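Local coordinates for protein serine-pyruvate aminotransferase (AgxT) (Sulfolobus solfataricus, PDB 3ZRR) that probably transfers amino groups between small substrates such as serine or alanine and pyruvate or glyoxylate, using pyridoxal 5'-phosphate as cofactor, at residues A352-E357 / E371-V376. Residues are numbered along the deposited sequence; the frame is centred on the assembly and turned at random.
Sequences AISVIE and EGVKAV
The last two helices of this class-V aminotransferase, 346-363 and 371-381, form an antiparallel hairpin in which a glutamate carboxylate of the first, E357, meets backbone amides at the N-terminal end of the second. V373 N donates to E357 OE2 at 2.8 Å, with an N-H...O angle of 147° and the oxygen approached nearly along its C-O axis; G372 N lies 2.9 Å from the same OE2. The extended chain beyond CG carries the carboxylate across to these amides, while E357 OE1 accepts from G370 N, just before the helix. The N-terminal end of the helix would probably favour a negative charge here, whereas E377 of the second subunit, whose carboxylate lies close to OE1, would probably oppose it. An alanine at E357 would remove the carboxylate and is likely to leave the amides of V373 and G370 without this acceptor.

Away from the active site, the two segments run at 171° with their axes 8.8 Å apart, packing closely at G372, which has no side chain and is covered by I353 and E357. I353 CG2, placed anti to the backbone N, lies 3.6 Å from G372 C. Its other branch, CG1, meets V376 CG2 at 3.5 Å, the two side chains crossing at a slant and both also packing against helix 264-284. V373 CG1 lies 3.9 Å from S354 CB, whose hydroxyl turns to E377 of the second subunit, bringing the hairpin into the subunit interface.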
loop_
_atom_site.group_PDB
_atom_site.type_symbol
_atom_site.label_atom_id
_atom_site.label_comp_id
_atom_site.label_asym_id
_atom_site.label_seq_id
_atom_site.Cartn_x
_atom_site.Cartn_y
_atom_site.Cartn_z
ATOM N N ALA A 352 25.238 11.632 4.908
ATOM C CA ALA A 352 25.875 11.090 6.109
ATOM C C ALA A 352 27.034 11.985 6.568
ATOM O O ALA A 352 27.119 12.343 7.735
ATOM C CB ALA A 352 26.349 9.647 5.882
ATOM N N ILE A 353 27.902 12.363 5.644
ATOM C CA ILE A 353 29.052 13.201 6.022
ATOM C C ILE A 353 28.604 14.612 6.456
ATOM O O ILE A 353 29.119 15.164 7.443
ATOM C CB ILE A 353 30.108 13.200 4.929
ATOM C CG1 ILE A 353 30.679 11.784 4.773
ATOM C CG2 ILE A 353 31.243 14.170 5.225
ATOM C CD1 ILE A 353 31.489 11.310 5.995
ATOM N N SER A 354 27.613 15.170 5.763
ATOM C CA SER A 354 27.075 16.464 6.177
ATOM C C SER A 354 26.474 16.427 7.575
ATOM O O SER A 354 26.756 17.295 8.395
ATOM C CB SER A 354 26.024 16.967 5.194
ATOM O OG SER A 354 25.688 18.304 5.544
ATOM N N VAL A 355 25.640 15.423 7.842
ATOM C CA VAL A 355 25.029 15.250 9.163
ATOM C C VAL A 355 26.136 15.069 10.207
ATOM O O VAL A 355 26.066 15.616 11.302
ATOM C CB VAL A 355 24.016 14.060 9.167
ATOM C CG1 VAL A 355 23.613 13.652 10.577
ATOM C CG2 VAL A 355 22.775 14.426 8.386
ATOM N N ILE A 356 27.183 14.337 9.851
ATOM C CA ILE A 356 28.287 14.136 10.774
ATOM C C ILE A 356 29.004 15.462 11.068
ATOM O O ILE A 356 29.229 15.800 12.241
ATOM C CB ILE A 356 29.241 13.038 10.281
ATOM C CG1 ILE A 356 28.573 11.674 10.480
ATOM C CG2 ILE A 356 30.603 13.100 11.000
ATOM C CD1 ILE A 356 29.273 10.536 9.714
ATOM N N GLU A 357 29.310 16.221 10.024
ATOM C CA GLU A 357 30.024 17.504 10.193
ATOM C C GLU A 357 29.264 18.444 11.118
ATOM O O GLU A 357 29.835 19.019 12.037
ATOM C CB GLU A 357 30.234 18.186 8.845
ATOM C CG GLU A 357 31.323 17.616 8.001
ATOM C CD GLU A 357 31.795 18.598 6.929
ATOM O OE1 GLU A 357 31.623 19.804 7.127
ATOM O OE2 GLU A 357 32.357 18.174 5.900
ATOM N N GLU A 371 35.516 20.318 5.077
ATOM C CA GLU A 371 36.425 19.469 4.287
ATOM C C GLU A 371 35.853 18.080 3.979
ATOM O O GLU A 371 36.173 17.479 2.958
ATOM C CB GLU A 371 37.811 19.359 4.960
ATOM C CG GLU A 371 38.627 20.682 4.990
ATOM C CD GLU A 371 38.575 21.472 3.663
ATOM O OE1 GLU A 371 38.867 20.886 2.598
ATOM O OE2 GLU A 371 38.227 22.682 3.677
ATOM N N GLY A 372 34.998 17.581 4.861
ATOM C CA GLY A 372 34.362 16.281 4.649
ATOM C C GLY A 372 33.495 16.278 3.399
ATOM O O GLY A 372 33.716 15.458 2.498
ATOM N N VAL A 373 32.534 17.205 3.328
ATOM C CA VAL A 373 31.606 17.265 2.188
ATOM C C VAL A 373 32.328 17.431 0.865
ATOM O O VAL A 373 31.945 16.803 -0.136
ATOM C CB VAL A 373 30.460 18.336 2.360
ATOM C CG1 VAL A 373 29.429 17.896 3.426
ATOM C CG2 VAL A 373 31.034 19.733 2.703
ATOM N N LYS A 374 33.397 18.238 0.873
ATOM C CA LYS A 374 34.196 18.483 -0.335
ATOM C C LYS A 374 34.855 17.194 -0.812
ATOM O O LYS A 374 34.814 16.876 -2.012
ATOM C CB LYS A 374 35.281 19.552 -0.088
ATOM C CG LYS A 374 34.789 20.967 0.257
ATOM C CD LYS A 374 35.993 21.869 0.574
ATOM C CE LYS A 374 35.609 23.328 0.765
ATOM N NZ LYS A 374 36.828 24.205 0.784
ATOM N N ALA A 375 35.468 16.452 0.131
ATOM C CA ALA A 375 36.143 15.203 -0.231
ATOM C C ALA A 375 35.145 14.177 -0.793
ATOM O O ALA A 375 35.453 13.478 -1.760
ATOM C CB ALA A 375 36.925 14.642 0.944
ATOM N N VAL A 376 33.944 14.124 -0.220
ATOM C CA VAL A 376 32.884 13.206 -0.697
ATOM C C VAL A 376 32.523 13.558 -2.131
ATOM O O VAL A 376 32.415 12.669 -2.992
ATOM C CB VAL A 376 31.590 13.274 0.196
ATOM C CG1 VAL A 376 30.460 12.398 -0.387
ATOM C CG2 VAL A 376 31.885 12.855 1.623
#